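Local coordinates for protein probable UbiX-like flavin prenyltransferase (Escherichia coli, PDB 1SBZ) that probably transfers a dimethylallyl group to reduced FMN, making the prenylated flavin cofactor used by a phenolic acid decarboxylase, at residues Val110-Arg122 with Met134-Pro147. Residues are numbered along the deposited sequence; the frame is centred on the assembly and turned at random.
With FMN (flavin mononucleotide), chain H.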
loop_
_atom_site.group_PDB
_atom_site.type_symbol
_atom_site.label_atom_id
_atom_site.label_comp_id
_atom_site.label_asym_id
_atom_site.label_seq_id
_atom_site.Cartn_x
_atom_site.Cartn_y
_atom_site.Cartn_z
ATOM N N VAL D 110 18.454 -17.083 12.356
ATOM C CA VAL D 110 17.346 -18.037 12.314
ATOM C C VAL D 110 16.405 -17.750 11.122
ATOM O O VAL D 110 16.071 -18.655 10.352
ATOM C CB VAL D 110 16.602 -18.099 13.677
ATOM C CG1 VAL D 110 15.180 -18.620 13.517
ATOM C CG2 VAL D 110 17.387 -18.966 14.671
ATOM N N LEU D 111 16.018 -16.488 10.953
ATOM C CA LEU D 111 15.124 -16.108 9.859
ATOM C C LEU D 111 15.749 -16.302 8.468
ATOM O O LEU D 111 15.086 -16.805 7.560
ATOM C CB LEU D 111 14.586 -14.679 10.043
ATOM C CG LEU D 111 13.625 -14.447 11.229
ATOM C CD1 LEU D 111 13.278 -12.976 11.391
ATOM C CD2 LEU D 111 12.348 -15.249 11.090
ATOM N N LYS D 112 17.022 -15.937 8.297
ATOM C CA LYS D 112 17.654 -16.107 6.982
ATOM C C LYS D 112 17.849 -17.582 6.618
ATOM O O LYS D 112 17.855 -17.928 5.446
ATOM C CB LYS D 112 18.970 -15.320 6.867
ATOM C CG LYS D 112 20.182 -15.976 7.499
ATOM C CD LYS D 112 21.433 -15.154 7.246
ATOM C CE LYS D 112 22.664 -15.764 7.929
ATOM N NZ LYS D 112 23.205 -16.906 7.155
ATOM N N GLU D 113 17.988 -18.442 7.623
ATOM C CA GLU D 113 18.191 -19.874 7.386
ATOM C C GLU D 113 16.883 -20.633 7.214
ATOM O O GLU D 113 16.903 -21.832 6.934
ATOM C CB GLU D 113 19.016 -20.521 8.510
ATOM C CG GLU D 113 20.453 -20.013 8.641
ATOM C CD GLU D 113 21.298 -20.213 7.395
ATOM O OE1 GLU D 113 21.117 -21.229 6.678
ATOM O OE2 GLU D 113 22.159 -19.341 7.130
ATOM N N GLY D 114 15.755 -19.944 7.380
ATOM C CA GLY D 114 14.434 -20.568 7.252
ATOM C C GLY D 114 14.037 -21.395 8.463
ATOM O O GLY D 114 13.182 -22.265 8.364
ATOM N N ARG D 115 14.647 -21.115 9.612
ATOM C CA ARG D 115 14.378 -21.867 10.836
ATOM C C ARG D 115 13.256 -21.193 11.615
ATOM O O ARG D 115 12.907 -20.028 11.343
ATOM C CB ARG D 115 15.652 -22.010 11.678
ATOM C CG ARG D 115 16.790 -22.673 10.905
ATOM C CD ARG D 115 18.133 -22.738 11.628
ATOM N NE ARG D 115 19.137 -23.329 10.739
ATOM C CZ ARG D 115 20.450 -23.131 10.815
ATOM N NH1 ARG D 115 20.971 -22.346 11.754
ATOM N NH2 ARG D 115 21.246 -23.716 9.928
ATOM N N LYS D 116 12.674 -21.925 12.561
ATOM C CA LYS D 116 11.477 -21.444 13.252
ATOM C C LYS D 116 11.824 -20.431 14.339
ATOM O O LYS D 116 12.649 -20.712 15.211
ATOM C CB LYS D 116 10.670 -22.614 13.829
ATOM C CG LYS D 116 9.475 -22.172 14.663
ATOM C CD LYS D 116 8.244 -23.000 14.360
ATOM C CE LYS D 116 6.985 -22.153 14.508
ATOM N NZ LYS D 116 7.114 -20.823 13.808
ATOM N N LEU D 117 11.202 -19.256 14.274
ATOM C CA LEU D 117 11.305 -18.268 15.343
ATOM C C LEU D 117 9.976 -18.136 16.096
ATOM O O LEU D 117 8.933 -17.872 15.488
ATOM C CB LEU D 117 11.757 -16.910 14.783
ATOM C CG LEU D 117 12.030 -15.769 15.778
ATOM C CD1 LEU D 117 13.105 -16.158 16.787
ATOM C CD2 LEU D 117 12.436 -14.495 15.051
ATOM N N VAL D 118 10.020 -18.337 17.413
ATOM C CA VAL D 118 8.834 -18.227 18.260
ATOM C C VAL D 118 9.055 -17.114 19.278
ATOM O O VAL D 118 9.972 -17.181 20.090
ATOM C CB VAL D 118 8.505 -19.557 18.992
ATOM C CG1 VAL D 118 7.298 -19.392 19.928
ATOM C CG2 VAL D 118 8.259 -20.674 17.997
ATOM N N LEU D 119 8.217 -16.087 19.226
ATOM C CA LEU D 119 8.339 -14.966 20.157
ATOM C C LEU D 119 7.254 -15.040 21.209
ATOM O O LEU D 119 6.124 -15.432 20.915
ATOM C CB LEU D 119 8.221 -13.650 19.391
ATOM C CG LEU D 119 9.448 -12.907 18.852
ATOM C CD1 LEU D 119 10.723 -13.746 18.713
ATOM C CD2 LEU D 119 9.110 -12.163 17.550
ATOM N N VAL D 120 7.588 -14.646 22.433
ATOM C CA VAL D 120 6.618 -14.585 23.518
ATOM C C VAL D 120 6.534 -13.107 23.919
ATOM O O VAL D 120 7.113 -12.692 24.925
ATOM C CB VAL D 120 7.035 -15.523 24.712
ATOM C CG1 VAL D 120 6.070 -15.404 25.891
ATOM C CG2 VAL D 120 7.123 -16.986 24.244
ATOM N N PRO D 121 5.843 -12.300 23.111
ATOM C CA PRO D 121 5.834 -10.859 23.321
ATOM C C PRO D 121 5.018 -10.518 24.556
ATOM O O PRO D 121 3.921 -11.057 24.728
ATOM C CB PRO D 121 5.142 -10.336 22.060
ATOM C CG PRO D 121 4.215 -11.438 21.675
ATOM C CD PRO D 121 4.987 -12.691 21.969
ATOM N N ARG D 122 5.548 -9.642 25.408
ATOM C CA ARG D 122 4.831 -9.219 26.609
ATOM C C ARG D 122 4.923 -7.710 26.821
ATOM O O ARG D 122 6.007 -7.151 27.009
ATOM C CB ARG D 122 5.302 -9.991 27.859
ATOM C CG ARG D 122 4.382 -9.869 29.078
ATOM C CD ARG D 122 4.597 -8.579 29.894
ATOM N NE ARG D 122 3.454 -8.255 30.750
ATOM C CZ ARG D 122 3.121 -7.024 31.119
ATOM N NH1 ARG D 122 3.838 -5.983 30.701
ATOM N NH2 ARG D 122 2.060 -6.832 31.901
HETATM N N MSE D 134 4.722 -6.695 15.362
HETATM C CA MSE D 134 4.208 -8.059 15.499
HETATM C C MSE D 134 3.628 -8.601 14.194
HETATM O O MSE D 134 3.841 -9.762 13.845
HETATM C CB MSE D 134 3.155 -8.127 16.599
HETATM C CG MSE D 134 3.768 -8.035 17.981
HETATM SE SE MSE D 134 2.445 -7.834 19.402
HETATM C CE MSE D 134 1.793 -9.520 19.475
ATOM N N LEU D 135 2.879 -7.762 13.487
ATOM C CA LEU D 135 2.282 -8.170 12.218
ATOM C C LEU D 135 3.349 -8.428 11.140
ATOM O O LEU D 135 3.291 -9.422 10.426
ATOM C CB LEU D 135 1.246 -7.132 11.740
ATOM C CG LEU D 135 0.586 -7.378 10.372
ATOM C CD1 LEU D 135 -0.195 -8.696 10.318
ATOM C CD2 LEU D 135 -0.326 -6.205 10.000
ATOM N N ALA D 136 4.315 -7.526 11.022
ATOM C CA ALA D 136 5.354 -7.662 10.002
ATOM C C ALA D 136 6.043 -9.026 10.110
ATOM O O ALA D 136 6.227 -9.712 9.112
ATOM C CB ALA D 136 6.366 -6.536 10.132
ATOM N N LEU D 137 6.398 -9.404 11.339
ATOM C CA LEU D 137 7.086 -10.664 11.620
ATOM C C LEU D 137 6.167 -11.876 11.484
ATOM O O LEU D 137 6.596 -12.926 11.002
ATOM C CB LEU D 137 7.735 -10.618 13.007
ATOM C CG LEU D 137 9.005 -9.769 13.142
ATOM C CD1 LEU D 137 9.387 -9.623 14.609
ATOM C CD2 LEU D 137 10.178 -10.359 12.327
ATOM N N SER D 138 4.914 -11.729 11.919
ATOM C CA SER D 138 3.877 -12.753 11.699
ATOM C C SER D 138 3.759 -13.123 10.216
ATOM O O SER D 138 3.712 -14.308 9.868
ATOM C CB SER D 138 2.517 -12.264 12.226
ATOM O OG SER D 138 1.570 -13.317 12.289
ATOM N N ARG D 139 3.712 -12.116 9.340
ATOM C CA ARG D 139 3.580 -12.371 7.894
ATOM C C ARG D 139 4.740 -13.223 7.344
ATOM O O ARG D 139 4.604 -13.894 6.311
ATOM C CB ARG D 139 3.457 -11.067 7.106
ATOM C CG ARG D 139 2.182 -10.278 7.353
ATOM C CD ARG D 139 1.884 -9.213 6.299
ATOM N NE ARG D 139 0.445 -8.918 6.254
ATOM C CZ ARG D 139 -0.074 -7.726 6.464
ATOM N NH1 ARG D 139 0.722 -6.690 6.706
ATOM N NH2 ARG D 139 -1.383 -7.550 6.418
HETATM N N MSE D 140 5.863 -13.201 8.057
HETATM C CA MSE D 140 7.051 -13.958 7.690
HETATM C C MSE D 140 7.090 -15.358 8.293
HETATM O O MSE D 140 8.076 -16.080 8.121
HETATM C CB MSE D 140 8.300 -13.208 8.138
HETATM C CG MSE D 140 8.567 -11.946 7.379
HETATM SE SE MSE D 140 10.131 -11.073 8.119
HETATM C CE MSE D 140 11.487 -12.515 7.914
ATOM N N GLY D 141 6.045 -15.734 9.020
ATOM C CA GLY D 141 6.001 -17.048 9.651
ATOM C C GLY D 141 6.471 -17.097 11.095
ATOM O O GLY D 141 6.487 -18.177 11.692
ATOM N N VAL D 142 6.855 -15.950 11.667
ATOM C CA VAL D 142 7.239 -15.899 13.089
ATOM C C VAL D 142 6.016 -16.110 13.979
ATOM O O VAL D 142 5.027 -15.384 13.862
ATOM C CB VAL D 142 7.924 -14.572 13.472
ATOM C CG1 VAL D 142 8.287 -14.550 14.978
ATOM C CG2 VAL D 142 9.149 -14.339 12.598
ATOM N N ALA D 143 6.089 -17.102 14.859
ATOM C CA ALA D 143 4.998 -17.396 15.786
ATOM C C ALA D 143 4.932 -16.372 16.915
ATOM O O ALA D 143 5.927 -16.092 17.583
ATOM C CB ALA D 143 5.138 -18.800 16.351
HETATM N N MSE D 144 3.744 -15.821 17.124
HETATM C CA MSE D 144 3.542 -14.819 18.154
HETATM C C MSE D 144 2.755 -15.438 19.277
HETATM O O MSE D 144 1.545 -15.636 19.153
HETATM C CB MSE D 144 2.783 -13.623 17.584
HETATM C CG MSE D 144 3.604 -12.756 16.648
HETATM SE SE MSE D 144 5.059 -11.771 17.540
HETATM C CE MSE D 144 4.131 -11.100 18.800
ATOM N N VAL D 145 3.441 -15.750 20.373
ATOM C CA VAL D 145 2.812 -16.474 21.481
ATOM C C VAL D 145 2.869 -15.661 22.783
ATOM O O VAL D 145 3.628 -15.990 23.694
ATOM C CB VAL D 145 3.408 -17.903 21.662
ATOM C CG1 VAL D 145 2.409 -18.815 22.346
ATOM C CG2 VAL D 145 3.794 -18.523 20.318
ATOM N N PRO D 146 2.039 -14.615 22.881
ATOM C CA PRO D 146 1.989 -13.791 24.081
ATOM C C PRO D 146 1.479 -14.642 25.241
ATOM O O PRO D 146 0.681 -15.553 25.003
ATOM C CB PRO D 146 0.964 -12.713 23.720
ATOM C CG PRO D 146 0.074 -13.368 22.729
ATOM C CD PRO D 146 1.043 -14.177 21.885
ATOM N N PRO D 147 1.950 -14.376 26.461
ATOM C CA PRO D 147 1.575 -15.169 27.627
ATOM C C PRO D 147 0.174 -14.868 28.167
ATOM O O PRO D 147 0.038 -14.425 29.297
ATOM C CB PRO D 147 2.638 -14.781 28.664
ATOM C CG PRO D 147 3.049 -13.395 28.293
ATOM C CD PRO D 147 2.903 -13.307 26.811
HETATM N N1 FMN H . 9.565 -3.782 28.309
HETATM C C2 FMN H . 8.545 -4.326 27.563
HETATM O O2 FMN H . 8.564 -4.151 26.351
HETATM N N3 FMN H . 7.536 -5.042 28.177
HETATM C C4 FMN H . 7.557 -5.219 29.555
HETATM O O4 FMN H . 6.807 -6.065 30.054
HETATM C C4A FMN H . 8.604 -4.664 30.314
HETATM N N5 FMN H . 8.665 -4.819 31.690
HETATM C C5A FMN H . 9.714 -4.265 32.416
HETATM C C6 FMN H . 9.775 -4.429 33.803
HETATM C C7 FMN H . 10.831 -3.876 34.542
HETATM C C7M FMN H . 11.061 -4.383 35.944
HETATM C C8 FMN H . 11.833 -3.153 33.884
HETATM C C8M FMN H . 13.114 -2.763 34.583
HETATM C C9 FMN H . 11.768 -2.993 32.504
HETATM C C9A FMN H . 10.716 -3.548 31.764
HETATM N N10 FMN H . 10.658 -3.379 30.383
HETATM C C10 FMN H . 9.607 -3.935 29.672
HETATM C "C1'" FMN H . 11.569 -2.388 29.710
HETATM C "C2'" FMN H . 12.718 -3.128 29.031
HETATM O "O2'" FMN H . 13.401 -3.910 29.988
HETATM C "C3'" FMN H . 13.672 -2.175 28.300
HETATM O "O3'" FMN H . 13.028 -1.659 27.143
HETATM C "C4'" FMN H . 15.011 -2.819 27.921
HETATM O "O4'" FMN H . 15.783 -1.943 27.121
HETATM C "C5'" FMN H . 14.846 -4.129 27.159
HETATM O "O5'" FMN H . 16.101 -4.548 26.647
HETATM P P FMN H . 16.270 -6.082 26.186
HETATM O O1P FMN H . 16.260 -6.934 27.439
HETATM O O2P FMN H . 17.570 -6.181 25.447
HETATM O O3P FMN H . 15.112 -6.460 25.282
HETATM O O HOH W 1 9.646 -18.713 11.913
#
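Leu-119 and Val-142 meet where strand 116-121 pairs in parallel with strand 143-144, the chain returning through helix 128-139: a beta-alpha-beta crossover at one border of the chain's Rossmann-like parallel sheet (strand order 3-2-1-4-5-6). Three backbone hydrogen bonds join the two segments. Ala-143 N gives to Leu-117 O, Leu-119 N to Ala-143 O at 2.8 Å with 168° at the hydrogen, and Val-145 N to Leu-119 O at 2.8 Å. Val-142 can be followed outward from the backbone. Its CB lies near Leu-117 O; CG1, anti to the backbone N (chi1 179°), passes that oxygen and reaches Leu-119 CD2 at 3.6 Å, while CG2 turns to Leu-111 CD2 at 3.7 Å. One valine thus ties strand 116-121 to the end of helix 102-112. Leu-119 CD2 also meets Leu-137 CD1 at 3.9 Å, the two side chains crossing at about a right angle, and Leu-91 of helix 88-96 touches both leucines. On the other face of the sheet Val-118 CG1 packs on Val-145 CG2 at 3.6 Å, under Val-169 of helix 158-170. Both helix 102-112 and helix 128-139 finish in Schellman motifs, at Gly-114 and Gly-141. Beyond the strand, Arg-122 lays CG against Pro-147 CG and bends at chi2 (-82°), bringing NH1 to FMN O4 at 3.0 Å; its carbonyl O accepts from FMN N3 at 2.9 Å. NE and NH2 bind the carbonyls of Pro-149 and Met-148 of a neighbouring subunit, which steady the guanidinium. Chemically, a hydrogen-bonded parallel strand pair with apolar side chains on both faces ends in a residue that reads both a donor and an acceptor on the flavin ring, and the positive guanidinium beside O4 would probably draw electron density toward that oxygen.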